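Local coordinates for protein polyketide biosynthesis enoyl-CoA isomerase PksI (Bacillus subtilis, PDB 4Q1K) that catalyses the decarboxylation of a carrier-tethered 3-methylglutaconyl group to a 3-methylcrotonyl group during assembly of the antibiotic polyketide bacillaene, at residues 59-62 with 63-67; 139-143 with 144-148; 105-108 with 109-113. The protein carries 1 engineered substitution. All coordinates share one frame; numbering follows the deposited sequence.

Contact 1 (59-62 with 63-67)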
loop_
_atom_site.group_PDB
_atom_site.type_symbol
_atom_site.label_atom_id
_atom_site.label_comp_id
_atom_site.label_asym_id
_atom_site.label_seq_id
_atom_site.Cartn_x
_atom_site.Cartn_y
_atom_site.Cartn_z
ATOM N N ALA B 59 11.875 23.194 -20.048
ATOM C CA ALA B 59 10.775 23.733 -19.189
ATOM C C ALA B 59 11.077 23.559 -17.720
ATOM O O ALA B 59 10.841 24.483 -16.897
ATOM C CB ALA B 59 9.440 23.018 -19.517
ATOM N N PHE B 60 11.483 22.358 -17.318
ATOM C CA PHE B 60 11.877 22.128 -15.901
ATOM C C PHE B 60 13.075 22.919 -15.377
ATOM O O PHE B 60 13.137 23.330 -14.218
ATOM C CB PHE B 60 11.961 20.629 -15.577
ATOM C CG PHE B 60 10.534 20.015 -15.340
ATOM C CD1 PHE B 60 9.955 20.075 -14.074
ATOM C CD2 PHE B 60 9.774 19.493 -16.413
ATOM C CE1 PHE B 60 8.640 19.543 -13.835
ATOM C CE2 PHE B 60 8.466 18.961 -16.156
ATOM C CZ PHE B 60 7.933 19.035 -14.864
ATOM N N GLU B 61 14.006 23.171 -16.279
ATOM C CA GLU B 61 15.148 24.063 -15.932
ATOM C C GLU B 61 14.678 25.456 -15.753
ATOM O O GLU B 61 15.100 26.134 -14.822
ATOM C CB GLU B 61 16.235 23.971 -17.011
ATOM C CG GLU B 61 17.483 24.785 -16.648
ATOM C CD GLU B 61 18.184 24.277 -15.375
ATOM O OE1 GLU B 61 17.923 23.127 -14.899
ATOM O OE2 GLU B 61 18.980 25.068 -14.813
ATOM N N TYR B 62 13.792 25.941 -16.654
ATOM C CA TYR B 62 13.182 27.226 -16.427
ATOM C C TYR B 62 12.534 27.360 -15.035
ATOM O O TYR B 62 12.668 28.387 -14.311
ATOM C CB TYR B 62 12.122 27.505 -17.470
ATOM C CG TYR B 62 11.468 28.815 -17.231
ATOM C CD1 TYR B 62 12.103 29.994 -17.658
ATOM C CD2 TYR B 62 10.239 28.917 -16.602
ATOM C CE1 TYR B 62 11.507 31.227 -17.474
ATOM C CE2 TYR B 62 9.663 30.172 -16.387
ATOM C CZ TYR B 62 10.295 31.289 -16.854
ATOM O OH TYR B 62 9.726 32.527 -16.676
ATOM N N ILE B 63 11.775 26.347 -14.683
ATOM C CA ILE B 63 11.108 26.343 -13.352
ATOM C C ILE B 63 12.166 26.357 -12.218
ATOM O O ILE B 63 12.041 27.106 -11.250
ATOM C CB ILE B 63 10.154 25.096 -13.224
ATOM C CG1 ILE B 63 8.999 25.299 -14.219
ATOM C CG2 ILE B 63 9.675 24.911 -11.737
ATOM C CD1 ILE B 63 8.181 24.005 -14.448
ATOM N N ARG B 64 13.234 25.590 -12.405
ATOM C CA ARG B 64 14.347 25.586 -11.464
ATOM C C ARG B 64 15.057 26.942 -11.375
ATOM O O ARG B 64 15.587 27.296 -10.322
ATOM C CB ARG B 64 15.353 24.494 -11.832
ATOM C CG ARG B 64 16.626 24.517 -11.002
ATOM C CD ARG B 64 17.544 23.360 -11.366
ATOM N NE ARG B 64 17.036 22.084 -10.875
ATOM C CZ ARG B 64 16.473 21.158 -11.645
ATOM N NH1 ARG B 64 16.344 21.365 -12.948
ATOM N NH2 ARG B 64 16.040 20.023 -11.111
ATOM N N GLN B 65 15.073 27.697 -12.473
ATOM C CA GLN B 65 15.788 29.009 -12.492
ATOM C C GLN B 65 14.923 30.131 -11.983
ATOM O O GLN B 65 15.420 31.265 -11.805
ATOM C CB GLN B 65 16.302 29.348 -13.897
ATOM C CG GLN B 65 17.376 28.384 -14.391
ATOM C CD GLN B 65 18.534 28.271 -13.390
ATOM O OE1 GLN B 65 18.995 29.277 -12.832
ATOM N NE2 GLN B 65 19.000 27.054 -13.145
ATOM N N ASN B 66 13.629 29.879 -11.761
ATOM C CA ASN B 66 12.651 30.928 -11.465
ATOM C C ASN B 66 11.887 30.507 -10.249
ATOM O O ASN B 66 10.752 30.057 -10.368
ATOM C CB ASN B 66 11.757 31.224 -12.690
ATOM C CG ASN B 66 12.554 31.869 -13.841
ATOM O OD1 ASN B 66 13.105 31.182 -14.741
ATOM N ND2 ASN B 66 12.715 33.195 -13.769
ATOM N N PRO B 67 12.518 30.659 -9.055
ATOM C CA PRO B 67 11.974 30.017 -7.838
ATOM C C PRO B 67 10.857 30.812 -7.195
ATOM O O PRO B 67 10.961 31.137 -6.035
ATOM C CB PRO B 67 13.201 29.928 -6.881
ATOM C CG PRO B 67 14.133 31.065 -7.342
ATOM C CD PRO B 67 13.875 31.250 -8.815
#

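Contact 2 (139-143 with 144-148)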
loop_
_atom_site.group_PDB
_atom_site.type_symbol
_atom_site.label_atom_id
_atom_site.label_comp_id
_atom_site.label_asym_id
_atom_site.label_seq_id
_atom_site.Cartn_x
_atom_site.Cartn_y
_atom_site.Cartn_z
ATOM N N ILE B 139 -3.262 12.508 -11.434
ATOM C CA ILE B 139 -4.737 12.402 -11.649
ATOM C C ILE B 139 -4.920 11.664 -12.965
ATOM O O ILE B 139 -4.272 12.025 -13.925
ATOM C CB ILE B 139 -5.318 13.840 -11.873
ATOM C CG1 ILE B 139 -5.050 14.720 -10.626
ATOM C CG2 ILE B 139 -6.854 13.744 -12.094
ATOM C CD1 ILE B 139 -5.083 16.242 -11.000
ATOM N N LEU B 140 -5.765 10.655 -13.042
ATOM C CA LEU B 140 -5.977 9.955 -14.275
ATOM C C LEU B 140 -7.348 10.297 -14.888
ATOM O O LEU B 140 -8.233 10.755 -14.171
ATOM C CB LEU B 140 -5.990 8.430 -14.042
ATOM C CG LEU B 140 -4.788 7.834 -13.280
ATOM C CD1 LEU B 140 -5.039 6.296 -13.170
ATOM C CD2 LEU B 140 -3.475 8.167 -13.984
ATOM N N SER B 141 -7.478 10.018 -16.196
ATOM C CA SER B 141 -8.749 10.127 -16.882
ATOM C C SER B 141 -9.408 8.734 -16.985
ATOM O O SER B 141 -8.793 7.703 -17.289
ATOM C CB SER B 141 -8.487 10.628 -18.311
ATOM O OG SER B 141 -9.427 10.030 -19.225
ATOM N N ARG B 142 -10.709 8.695 -16.704
ATOM C CA ARG B 142 -11.383 7.447 -16.685
ATOM C C ARG B 142 -11.315 6.673 -18.019
ATOM O O ARG B 142 -11.262 5.411 -18.034
ATOM C CB ARG B 142 -12.885 7.812 -16.375
ATOM C CG ARG B 142 -13.683 6.609 -15.902
ATOM C CD ARG B 142 -15.123 6.971 -15.412
ATOM N NE ARG B 142 -15.199 7.886 -14.249
ATOM C CZ ARG B 142 -16.323 8.550 -13.942
ATOM N NH1 ARG B 142 -17.410 8.409 -14.698
ATOM N NH2 ARG B 142 -16.390 9.330 -12.881
ATOM N N GLU B 143 -11.399 7.433 -19.145
ATOM C CA GLU B 143 -11.558 6.808 -20.453
ATOM C C GLU B 143 -10.202 6.657 -21.197
ATOM O O GLU B 143 -10.133 5.990 -22.224
ATOM C CB GLU B 143 -12.640 7.563 -21.290
ATOM C CG GLU B 143 -12.282 8.982 -21.699
ATOM C CD GLU B 143 -12.771 10.023 -20.675
ATOM O OE1 GLU B 143 -12.223 10.047 -19.490
ATOM O OE2 GLU B 143 -13.698 10.803 -21.005
ATOM N N SER B 144 -9.118 7.140 -20.583
ATOM C CA SER B 144 -7.775 6.973 -21.185
ATOM C C SER B 144 -7.145 5.650 -20.826
ATOM O O SER B 144 -7.517 5.034 -19.756
ATOM C CB SER B 144 -6.891 8.096 -20.678
ATOM O OG SER B 144 -7.439 9.341 -21.257
ATOM N N VAL B 145 -6.133 5.262 -21.603
ATOM C CA VAL B 145 -5.380 4.007 -21.395
ATOM C C VAL B 145 -4.038 4.244 -20.729
ATOM O O VAL B 145 -3.360 5.200 -21.058
ATOM C CB VAL B 145 -5.239 3.268 -22.713
ATOM C CG1 VAL B 145 -4.353 2.058 -22.524
ATOM C CG2 VAL B 145 -6.636 2.778 -23.105
ATOM N N TYR B 146 -3.707 3.420 -19.726
ATOM C CA TYR B 146 -2.412 3.549 -18.985
ATOM C C TYR B 146 -1.728 2.207 -19.064
ATOM O O TYR B 146 -2.347 1.187 -18.832
ATOM C CB TYR B 146 -2.613 3.989 -17.534
ATOM C CG TYR B 146 -3.328 5.360 -17.551
ATOM C CD1 TYR B 146 -2.633 6.526 -17.844
ATOM C CD2 TYR B 146 -4.722 5.436 -17.326
ATOM C CE1 TYR B 146 -3.313 7.751 -17.983
ATOM C CE2 TYR B 146 -5.404 6.639 -17.434
ATOM C CZ TYR B 146 -4.683 7.799 -17.814
ATOM O OH TYR B 146 -5.298 8.993 -17.881
ATOM N N THR B 147 -0.428 2.204 -19.405
ATOM C CA THR B 147 0.216 0.873 -19.452
ATOM C C THR B 147 1.725 1.071 -19.180
ATOM O O THR B 147 2.296 2.059 -19.592
ATOM C CB THR B 147 0.001 0.200 -20.804
ATOM O OG1 THR B 147 0.770 -1.000 -20.893
ATOM C CG2 THR B 147 0.506 1.101 -21.937
ATOM N N ALA B 148 2.345 0.135 -18.466
ATOM C CA ALA B 148 3.842 0.119 -18.425
ATOM C C ALA B 148 4.189 -1.005 -19.379
ATOM O O ALA B 148 4.249 -2.214 -18.962
ATOM C CB ALA B 148 4.275 -0.225 -16.997
#

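Contact 3 (105-108 with 109-113)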
loop_
_atom_site.group_PDB
_atom_site.type_symbol
_atom_site.label_atom_id
_atom_site.label_comp_id
_atom_site.label_asym_id
_atom_site.label_seq_id
_atom_site.Cartn_x
_atom_site.Cartn_y
_atom_site.Cartn_z
ATOM N N LEU B 105 14.236 11.907 -18.576
ATOM C CA LEU B 105 12.972 12.571 -18.512
ATOM C C LEU B 105 12.202 11.921 -17.359
ATOM O O LEU B 105 11.281 12.508 -16.840
ATOM C CB LEU B 105 12.183 12.416 -19.812
ATOM C CG LEU B 105 12.916 12.881 -21.074
ATOM C CD1 LEU B 105 12.238 12.416 -22.369
ATOM C CD2 LEU B 105 12.952 14.408 -20.984
ATOM N N TYR B 106 12.576 10.705 -16.954
ATOM C CA TYR B 106 11.723 9.980 -15.976
ATOM C C TYR B 106 11.631 10.700 -14.646
ATOM O O TYR B 106 10.589 10.658 -14.005
ATOM C CB TYR B 106 12.218 8.537 -15.708
ATOM C CG TYR B 106 13.693 8.401 -15.455
ATOM C CD1 TYR B 106 14.575 8.237 -16.537
ATOM C CD2 TYR B 106 14.203 8.355 -14.143
ATOM C CE1 TYR B 106 15.925 8.102 -16.333
ATOM C CE2 TYR B 106 15.552 8.234 -13.934
ATOM C CZ TYR B 106 16.395 8.095 -15.061
ATOM O OH TYR B 106 17.743 7.980 -14.901
ATOM N N SER B 107 12.700 11.378 -14.245
ATOM C CA SER B 107 12.729 11.910 -12.876
ATOM C C SER B 107 12.517 13.429 -12.844
ATOM O O SER B 107 12.726 14.058 -11.840
ATOM C CB SER B 107 14.005 11.551 -12.156
ATOM O OG SER B 107 15.143 12.181 -12.708
ATOM N N LEU B 108 12.109 14.024 -13.966
ATOM C CA LEU B 108 11.838 15.457 -13.952
ATOM C C LEU B 108 10.984 15.916 -12.781
ATOM O O LEU B 108 11.315 16.960 -12.177
ATOM C CB LEU B 108 11.104 15.910 -15.244
ATOM C CG LEU B 108 11.966 15.842 -16.548
ATOM C CD1 LEU B 108 11.051 16.016 -17.744
ATOM C CD2 LEU B 108 13.055 16.901 -16.541
ATOM N N ALA B 109 9.839 15.240 -12.486
ATOM C CA ALA B 109 8.964 15.833 -11.530
ATOM C C ALA B 109 9.478 15.583 -10.094
ATOM O O ALA B 109 9.238 16.360 -9.200
ATOM C CB ALA B 109 7.556 15.211 -11.685
ATOM N N LEU B 110 10.159 14.468 -9.874
ATOM C CA LEU B 110 10.817 14.159 -8.608
ATOM C C LEU B 110 11.947 15.160 -8.325
ATOM O O LEU B 110 12.137 15.542 -7.174
ATOM C CB LEU B 110 11.344 12.702 -8.626
ATOM C CG LEU B 110 12.169 12.361 -7.341
ATOM C CD1 LEU B 110 11.264 12.338 -6.135
ATOM C CD2 LEU B 110 12.777 10.981 -7.506
ATOM N N ASP B 111 12.678 15.571 -9.366
ATOM C CA ASP B 111 13.864 16.490 -9.175
ATOM C C ASP B 111 13.383 17.906 -8.966
ATOM O O ASP B 111 14.100 18.737 -8.425
ATOM C CB ASP B 111 14.791 16.448 -10.392
ATOM C CG ASP B 111 15.493 15.093 -10.543
ATOM O OD1 ASP B 111 15.566 14.363 -9.545
ATOM O OD2 ASP B 111 15.855 14.748 -11.680
ATOM N N CYS B 112 12.176 18.235 -9.427
ATOM C CA CYS B 112 11.575 19.552 -9.201
ATOM C C CYS B 112 11.456 19.869 -7.724
ATOM O O CYS B 112 10.922 19.044 -6.913
ATOM C CB CYS B 112 10.202 19.638 -9.965
ATOM S SG CYS B 112 9.462 21.251 -9.956
ATOM N N GLU B 113 11.852 21.071 -7.295
ATOM C CA GLU B 113 11.796 21.348 -5.855
ATOM C C GLU B 113 10.380 21.634 -5.317
ATOM O O GLU B 113 10.172 21.501 -4.124
ATOM C CB GLU B 113 12.731 22.492 -5.470
ATOM C CG GLU B 113 12.361 23.757 -6.156
ATOM C CD GLU B 113 13.320 24.914 -5.768
ATOM O OE1 GLU B 113 13.980 24.844 -4.706
ATOM O OE2 GLU B 113 13.367 25.889 -6.523
HETATM O O HOH W 1 8.937 12.914 -13.767
#

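Contact 1 (59-62 with 63-67)
The carboxylate of Glu61 reaches two side chains of the following turn, one with each oxygen. Glu61 OE1 forms a salt bridge with Arg64 NH1 at 3.1 Å, the nitrogen arriving on the syn side but 30° out of the carboxylate plane. Glu61 OE2 accepts a hydrogen bond from Gln65 NE2 at 2.6 Å, met from above that plane rather than within it. A bend at chi2 of Glu61 (63°) folds its chain so that both oxygens lie beside the i+3 and i+4 neighbours. Arg64 also packs against the backbone end of helix 108-111, at Asp111.

Backbone bonds define the helix: Ile63 N to Ala59 O at 3.0 Å, Arg64 N to Phe60 O at 2.9 Å and Gln65 N to Glu61 O at 2.8 Å. This is the C-terminal end of helix 50-65, the crossover of a beta-alpha-beta unit that links strands 34-39 and 71-75.

Apolar packing occupies the buried side. Phe60 CD1 and Ile63 CD1 are 4.3 Å apart; Ile63 continues onto Ile35 and Val37 of the sheet, and both side chains touch Cys112.

With CG anti to its own N (chi1 179°), Tyr62 runs its ring alongside the residues that follow the helix, where the end of the Asn66 side chain lies over one face, off toward the rim.

Contact 2 (139-143 with 144-148)
Ser144, Tyr146 and Ser141 carry this turn between two strands. Ser144 folds back on Ser141 with both its backbone and its hydroxyl. Its N makes two weak hydrogen bonds, to Ser141 O at 3.4 Å and to Ser141 OG at 3.2 Å, while Ser144 OG sits 2.9 Å from Ser141 OG. The same Ser141 OG donates to Glu143 OE1 at 2.8 Å, approaching from above the carboxylate plane, so the Ser141 hydroxyl is held between Glu143 and Ser144 of the same turn. Arg201 joins the cluster: its NH2 bonds to Ser144 OG and its backbone N to Glu143 OE1.

Tyr146 comes from the second strand, and with CG anti to the carbonyl carbon (chi1 -60°) its ring is sent back toward the first strand, against Leu140. Leu140 CD2 lies over the centre of one ring face, 4.0 Å from the centroid and 12° off the normal, a clear CH-pi contact. Leu140 CB flanks the ring at Tyr146 CE2, 3.9 Å away, and Ser141 O lies at the ring edge, in plane. The phenol end reaches the first strand, with Tyr146 OH 2.9 Å from Ser141 N, and is hydrogen-bonded to Met120 O.

The chain thus passes from strand 137-141 of the large mixed sheet to strand 145-147 of a small three-stranded one, the kind of sheet-to-sheet passage that belongs to the crotonase fold of enoyl-CoA hydratases and isomerases.

Contact 3 (105-108 with 109-113)
Two groups grip the hydroxyl oxygen of Ser107: it donates to Asp111 OD2 at 2.9 Å and is also hydrogen-bonded to Asn104 ND2. The pair spans one turn at the start of the short helix 108-111, where Ser107 holds the N-cap position, yet its side chain makes no capping bond and is spent on the i+4 carboxylate instead. Two torsions bring the groups together. Ser107 OG stands between its backbone N and carbonyl carbon (chi1 67°), whereas Asp111 CG is anti to its own carbonyl carbon. The hydroxyl meets OD2 from above the carboxylate plane.

The same two residues are also joined through the backbone, Asp111 N to Ser107 O at 2.9 Å, with the donor nearly in line with the C=O. The next bond, Cys112 N to Leu108 O at 3.2 Å, is more bent (138° at the hydrogen against 150°), consistent with the helix ending here, since Cys112 is the first residue to leave helical backbone angles. Around that end, Lys227 NZ bonds to Ala109 O and Cys112 O, and Arg235 NH2 to Leu110 O, so cations of helix 220-252 hold carbonyls at the C-terminal side.

The apolar side chains diverge. Leu110 packs on Val231, Leu234 and Leu238 of helix 220-252, while Leu108 turns to Leu56 and Phe60 of helix 50-65.

The type I turn from Leu105 to Leu108 leads into the helix, and one water joins the two: it donates to Tyr106 O at 2.8 Å and accepts from Ala109 N, also at 2.8 Å.

Overall arrangement
Contacts 1 and 3 form one neighbourhood, their centres about 12 Å apart and on the same side of the chain's centre. They meet directly: Phe60 CD1 lies 3.9 Å from Leu108 O, and Pro67 CB lies 4.1 Å from Glu113 OE2. Contact 2 sits on the opposite side, its centre about 28 Å from that of contact 1 and about 20 Å from that of contact 3, with about 11 Å between the nearest atoms of contacts 2 and 3. Strand 116-120 relates those two, following contact 3 in the chain and pairing with Ile139. All three lie away from the active-site His249, although contact 3 packs on helix 220-252, which carries it.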